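Local coordinates for alanine dehydrogenase (Archaeoglobus fulgidus, PDB 1OMO), which catalyses the NAD-dependent oxidative deamination of L-alanine to pyruvate, and the reverse reductive amination, as a homodimer, at residues 16-28 and 107-119. Sequence-based numbering, arbitrary orientation.
Sequences SMDEAMNAVEEAF and LRTGAAGGIAAKY. With NAD (nicotinamide-adenine-dinucleotide), chain D.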
loop_
_atom_site.group_PDB
_atom_site.type_symbol
_atom_site.label_atom_id
_atom_site.label_comp_id
_atom_site.label_asym_id
_atom_site.label_seq_id
_atom_site.Cartn_x
_atom_site.Cartn_y
_atom_site.Cartn_z
ATOM N N SER A 16 -21.555 -13.189 6.086
ATOM C CA SER A 16 -22.970 -12.867 6.081
ATOM C C SER A 16 -23.082 -11.343 6.033
ATOM O O SER A 16 -22.188 -10.660 6.510
ATOM C CB SER A 16 -23.574 -13.357 7.401
ATOM O OG SER A 16 -24.962 -13.246 7.348
ATOM N N MET A 17 -24.178 -10.809 5.503
ATOM C CA MET A 17 -24.337 -9.365 5.480
ATOM C C MET A 17 -24.403 -8.942 6.936
ATOM O O MET A 17 -23.911 -7.888 7.301
ATOM C CB MET A 17 -25.625 -8.950 4.768
ATOM C CG MET A 17 -26.004 -7.451 4.988
ATOM S SD MET A 17 -24.705 -6.314 4.494
ATOM C CE MET A 17 -24.951 -6.105 2.730
ATOM N N ASP A 18 -25.010 -9.777 7.772
ATOM C CA ASP A 18 -25.092 -9.465 9.187
ATOM C C ASP A 18 -23.696 -9.480 9.800
ATOM O O ASP A 18 -23.346 -8.589 10.556
ATOM C CB ASP A 18 -26.008 -10.465 9.898
ATOM C CG ASP A 18 -27.480 -10.098 9.762
ATOM O OD1 ASP A 18 -28.258 -10.925 9.255
ATOM O OD2 ASP A 18 -27.858 -8.980 10.168
ATOM N N GLU A 19 -22.887 -10.480 9.469
ATOM C CA GLU A 19 -21.535 -10.516 10.017
ATOM C C GLU A 19 -20.809 -9.243 9.565
ATOM O O GLU A 19 -20.158 -8.576 10.354
ATOM C CB GLU A 19 -20.771 -11.744 9.514
ATOM C CG GLU A 19 -21.189 -13.058 10.151
ATOM C CD GLU A 19 -20.445 -14.230 9.543
ATOM O OE1 GLU A 19 -20.470 -14.353 8.287
ATOM O OE2 GLU A 19 -19.842 -15.018 10.321
ATOM N N ALA A 20 -20.961 -8.909 8.287
ATOM C CA ALA A 20 -20.323 -7.723 7.713
ATOM C C ALA A 20 -20.779 -6.473 8.454
ATOM O O ALA A 20 -19.965 -5.595 8.742
ATOM C CB ALA A 20 -20.668 -7.602 6.207
ATOM N N MET A 21 -22.075 -6.403 8.761
ATOM C CA MET A 21 -22.618 -5.250 9.477
ATOM C C MET A 21 -22.073 -5.100 10.885
ATOM O O MET A 21 -21.784 -3.983 11.334
ATOM C CB MET A 21 -24.156 -5.292 9.521
ATOM C CG MET A 21 -24.804 -4.773 8.218
ATOM S SD MET A 21 -26.570 -5.079 7.971
ATOM C CE MET A 21 -27.205 -3.714 8.861
ATOM N N ASN A 22 -21.916 -6.218 11.583
ATOM C CA ASN A 22 -21.382 -6.154 12.934
ATOM C C ASN A 22 -19.933 -5.715 12.938
ATOM O O ASN A 22 -19.536 -4.938 13.797
ATOM C CB ASN A 22 -21.496 -7.507 13.624
ATOM C CG ASN A 22 -22.889 -7.772 14.124
ATOM O OD1 ASN A 22 -23.273 -8.925 14.351
ATOM N ND2 ASN A 22 -23.666 -6.703 14.305
ATOM N N ALA A 23 -19.168 -6.231 11.977
ATOM C CA ALA A 23 -17.750 -5.925 11.844
ATOM C C ALA A 23 -17.513 -4.473 11.467
ATOM O O ALA A 23 -16.646 -3.815 12.032
ATOM C CB ALA A 23 -17.103 -6.854 10.799
ATOM N N VAL A 24 -18.303 -3.964 10.533
ATOM C CA VAL A 24 -18.136 -2.588 10.100
ATOM C C VAL A 24 -18.522 -1.615 11.205
ATOM O O VAL A 24 -17.881 -0.579 11.388
ATOM C CB VAL A 24 -18.953 -2.308 8.789
ATOM C CG1 VAL A 24 -18.923 -0.822 8.419
ATOM C CG2 VAL A 24 -18.357 -3.108 7.659
ATOM N N GLU A 25 -19.552 -1.962 11.968
ATOM C CA GLU A 25 -19.981 -1.109 13.075
ATOM C C GLU A 25 -18.884 -1.018 14.153
ATOM O O GLU A 25 -18.531 0.082 14.628
ATOM C CB GLU A 25 -21.274 -1.649 13.683
ATOM C CG GLU A 25 -21.810 -0.796 14.854
ATOM C CD GLU A 25 -23.274 -1.083 15.149
ATOM O OE1 GLU A 25 -23.696 -2.249 15.016
ATOM O OE2 GLU A 25 -24.009 -0.159 15.529
ATOM N N GLU A 26 -18.325 -2.168 14.528
ATOM C CA GLU A 26 -17.259 -2.190 15.552
ATOM C C GLU A 26 -16.005 -1.471 15.018
ATOM O O GLU A 26 -15.326 -0.756 15.743
ATOM C CB GLU A 26 -16.975 -3.647 15.960
ATOM C CG GLU A 26 -15.904 -3.844 17.007
ATOM C CD GLU A 26 -16.199 -3.177 18.356
ATOM O OE1 GLU A 26 -15.397 -3.393 19.285
ATOM O OE2 GLU A 26 -17.215 -2.455 18.507
ATOM N N ALA A 27 -15.714 -1.643 13.731
ATOM C CA ALA A 27 -14.573 -0.973 13.120
ATOM C C ALA A 27 -14.741 0.521 13.278
ATOM O O ALA A 27 -13.811 1.204 13.667
ATOM C CB ALA A 27 -14.479 -1.313 11.632
ATOM N N PHE A 28 -15.918 1.051 12.965
ATOM C CA PHE A 28 -16.101 2.495 13.123
ATOM C C PHE A 28 -15.926 2.889 14.589
ATOM O O PHE A 28 -15.271 3.878 14.901
ATOM C CB PHE A 28 -17.491 2.954 12.685
ATOM C CG PHE A 28 -17.661 3.068 11.213
ATOM C CD1 PHE A 28 -16.676 3.673 10.430
ATOM C CD2 PHE A 28 -18.787 2.557 10.598
ATOM C CE1 PHE A 28 -16.816 3.750 9.052
ATOM C CE2 PHE A 28 -18.934 2.632 9.221
ATOM C CZ PHE A 28 -17.941 3.228 8.450
ATOM N N LEU A 107 -19.839 -5.573 -0.342
ATOM C CA LEU A 107 -20.511 -6.031 0.867
ATOM C C LEU A 107 -20.351 -5.042 2.007
ATOM O O LEU A 107 -21.348 -4.610 2.591
ATOM C CB LEU A 107 -19.954 -7.385 1.298
ATOM C CG LEU A 107 -20.865 -8.464 1.905
ATOM C CD1 LEU A 107 -20.228 -8.990 3.173
ATOM C CD2 LEU A 107 -22.240 -7.970 2.168
ATOM N N ARG A 108 -19.109 -4.659 2.331
ATOM C CA ARG A 108 -18.915 -3.770 3.453
ATOM C C ARG A 108 -19.359 -2.328 3.175
ATOM O O ARG A 108 -19.506 -1.539 4.096
ATOM C CB ARG A 108 -17.469 -3.826 3.960
ATOM C CG ARG A 108 -16.357 -3.445 2.977
ATOM C CD ARG A 108 -16.329 -1.966 2.562
ATOM N NE ARG A 108 -14.990 -1.552 2.116
ATOM C CZ ARG A 108 -14.737 -0.483 1.356
ATOM N NH1 ARG A 108 -15.733 0.277 0.928
ATOM N NH2 ARG A 108 -13.482 -0.131 1.080
ATOM N N THR A 109 -19.570 -1.982 1.915
ATOM C CA THR A 109 -20.051 -0.633 1.590
ATOM C C THR A 109 -21.538 -0.740 1.859
ATOM O O THR A 109 -22.141 0.152 2.459
ATOM C CB THR A 109 -19.781 -0.274 0.104
ATOM O OG1 THR A 109 -18.372 -0.436 -0.152
ATOM C CG2 THR A 109 -20.199 1.185 -0.178
ATOM N N GLY A 110 -22.126 -1.856 1.454
ATOM C CA GLY A 110 -23.527 -2.037 1.749
ATOM C C GLY A 110 -23.741 -1.994 3.256
ATOM O O GLY A 110 -24.615 -1.270 3.758
ATOM N N ALA A 111 -22.935 -2.762 3.999
ATOM C CA ALA A 111 -23.067 -2.810 5.455
ATOM C C ALA A 111 -22.986 -1.400 6.076
ATOM O O ALA A 111 -23.800 -1.049 6.940
ATOM C CB ALA A 111 -21.991 -3.734 6.059
ATOM N N ALA A 112 -22.019 -0.590 5.638
ATOM C CA ALA A 112 -21.903 0.757 6.191
ATOM C C ALA A 112 -23.174 1.562 5.934
ATOM O O ALA A 112 -23.652 2.254 6.821
ATOM C CB ALA A 112 -20.691 1.479 5.621
ATOM N N GLY A 113 -23.730 1.431 4.732
ATOM C CA GLY A 113 -24.919 2.174 4.387
ATOM C C GLY A 113 -25.999 1.829 5.381
ATOM O O GLY A 113 -26.661 2.712 5.886
ATOM N N GLY A 114 -26.139 0.539 5.663
ATOM C CA GLY A 114 -27.127 0.057 6.607
ATOM C C GLY A 114 -26.890 0.538 8.038
ATOM O O GLY A 114 -27.849 0.880 8.739
ATOM N N ILE A 115 -25.627 0.538 8.480
ATOM C CA ILE A 115 -25.278 0.989 9.829
ATOM C C ILE A 115 -25.494 2.507 9.923
ATOM O O ILE A 115 -26.061 3.007 10.910
ATOM C CB ILE A 115 -23.805 0.612 10.178
ATOM C CG1 ILE A 115 -23.702 -0.901 10.383
ATOM C CG2 ILE A 115 -23.341 1.285 11.454
ATOM C CD1 ILE A 115 -24.533 -1.414 11.514
ATOM N N ALA A 116 -25.091 3.258 8.897
ATOM C CA ALA A 116 -25.308 4.701 8.980
ATOM C C ALA A 116 -26.822 5.056 9.057
ATOM O O ALA A 116 -27.227 5.916 9.851
ATOM C CB ALA A 116 -24.641 5.424 7.800
ATOM N N ALA A 117 -27.656 4.402 8.262
ATOM C CA ALA A 117 -29.078 4.708 8.310
ATOM C C ALA A 117 -29.631 4.303 9.692
ATOM O O ALA A 117 -30.426 5.030 10.271
ATOM C CB ALA A 117 -29.814 3.996 7.169
ATOM N N LYS A 118 -29.162 3.180 10.240
ATOM C CA LYS A 118 -29.617 2.753 11.557
ATOM C C LYS A 118 -29.425 3.849 12.611
ATOM O O LYS A 118 -30.278 4.048 13.476
ATOM C CB LYS A 118 -28.867 1.510 12.035
ATOM C CG LYS A 118 -29.169 1.221 13.528
ATOM C CD LYS A 118 -28.739 -0.171 14.029
ATOM C CE LYS A 118 -27.308 -0.158 14.548
ATOM N NZ LYS A 118 -26.898 -1.483 15.126
ATOM N N TYR A 119 -28.303 4.567 12.525
ATOM C CA TYR A 119 -27.986 5.614 13.490
ATOM C C TYR A 119 -28.491 6.990 13.127
ATOM O O TYR A 119 -28.698 7.825 13.997
ATOM C CB TYR A 119 -26.466 5.715 13.670
ATOM C CG TYR A 119 -25.884 4.639 14.559
ATOM C CD1 TYR A 119 -25.829 4.814 15.937
ATOM C CD2 TYR A 119 -25.430 3.440 14.029
ATOM C CE1 TYR A 119 -25.330 3.818 16.777
ATOM C CE2 TYR A 119 -24.939 2.430 14.852
ATOM C CZ TYR A 119 -24.891 2.628 16.234
ATOM O OH TYR A 119 -24.419 1.645 17.081
HETATM P PA NAD D . -22.484 0.207 -11.487
HETATM O O1A NAD D . -21.927 0.756 -12.748
HETATM O O2A NAD D . -22.932 -1.261 -11.452
HETATM O O5B NAD D . -23.714 1.033 -10.759
HETATM C C5B NAD D . -23.993 2.466 -11.057
HETATM C C4B NAD D . -25.431 2.529 -11.635
HETATM O O4B NAD D . -25.637 3.995 -11.847
HETATM C C3B NAD D . -25.666 1.925 -13.100
HETATM O O3B NAD D . -26.774 0.940 -13.094
HETATM C C2B NAD D . -25.938 3.142 -14.017
HETATM O O2B NAD D . -26.696 2.978 -15.160
HETATM C C1B NAD D . -26.472 4.165 -12.968
HETATM N N9A NAD D . -26.243 5.534 -13.326
HETATM C C8A NAD D . -25.172 6.170 -13.920
HETATM N N7A NAD D . -25.345 7.467 -14.063
HETATM C C5A NAD D . -26.541 7.771 -13.577
HETATM C C6A NAD D . -27.258 9.041 -13.454
HETATM N N6A NAD D . -26.753 10.165 -13.892
HETATM N N1A NAD D . -28.506 8.946 -12.863
HETATM C C2A NAD D . -29.053 7.791 -12.417
HETATM N N3A NAD D . -28.400 6.542 -12.519
HETATM C C4A NAD D . -27.138 6.588 -13.090
HETATM O O3 NAD D . -21.588 0.415 -10.099
HETATM P PN NAD D . -21.744 -0.061 -8.476
HETATM O O1N NAD D . -23.128 -0.631 -8.302
HETATM O O2N NAD D . -20.497 -0.820 -8.071
HETATM O O5D NAD D . -21.717 1.485 -7.805
HETATM C C5D NAD D . -20.584 2.323 -8.504
HETATM C C4D NAD D . -20.354 3.638 -7.834
HETATM O O4D NAD D . -20.064 3.348 -6.355
HETATM C C3D NAD D . -19.099 4.428 -8.324
HETATM O O3D NAD D . -19.221 5.844 -8.088
HETATM C C2D NAD D . -18.010 3.765 -7.475
HETATM O O2D NAD D . -16.746 4.324 -7.612
HETATM C C1D NAD D . -18.695 3.821 -6.028
HETATM N N1N NAD D . -18.300 2.843 -4.956
HETATM C C2N NAD D . -17.999 3.506 -3.687
HETATM C C3N NAD D . -17.810 2.594 -2.587
HETATM C C7N NAD D . -17.459 3.349 -1.168
HETATM O O7N NAD D . -16.835 2.694 -0.285
HETATM N N7N NAD D . -17.878 4.645 -1.005
HETATM C C4N NAD D . -17.905 1.183 -2.629
HETATM C C5N NAD D . -18.215 0.665 -3.952
HETATM C C6N NAD D . -18.411 1.477 -5.081
#
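The methyl of Ala-111 overlaps Met-17, Ala-20, Met-21 and Val-24, a knob-into-hole fit in which its CB lies 3.7 Å from Met-21 CG. It illustrates how small residues let helices pack closely: segments 17-28 and 107-119, the latter on the helix leading from the mixed sheet into the Rossmann-fold NAD domain, cross at -68° with axes 8.5 Å apart. Gly-110 and Gly-114 make room for the methyls of Met-17 and Met-21 respectively; a CB on Gly-114 would stand about 3.2 Å from Met-21 CE. Met-17 and Leu-107 run antiparallel alongside each other, Met-17 CE 3.3 Å from Leu-107 CD2. With CG anti to the backbone N (chi1 -179°), Glu-25 reaches across Ile-115, and Lys-118 NZ forms a salt bridge with its carboxylate, the hydrogen bond to Glu-25 OE1 weak at 3.3 Å. Tyr-119 OH points a hydrogen bond at Glu-25 OE2, doubtful because that oxygen is modelled too close. A phenylalanine in place of Tyr-119 lacks the hydroxyl and would probably leave the Glu-25 carboxylate with Lys-118 as its one polar partner across this contact, freer to turn. At the other end, Val-24 CG2 packs on Arg-108 CB, while the guanidinium, paired with Asp-297, turns its edge to the cofactor, Arg-108 NH1 donating to the nicotinamide carboxamide oxygen O7N of NAD at 2.9 Å.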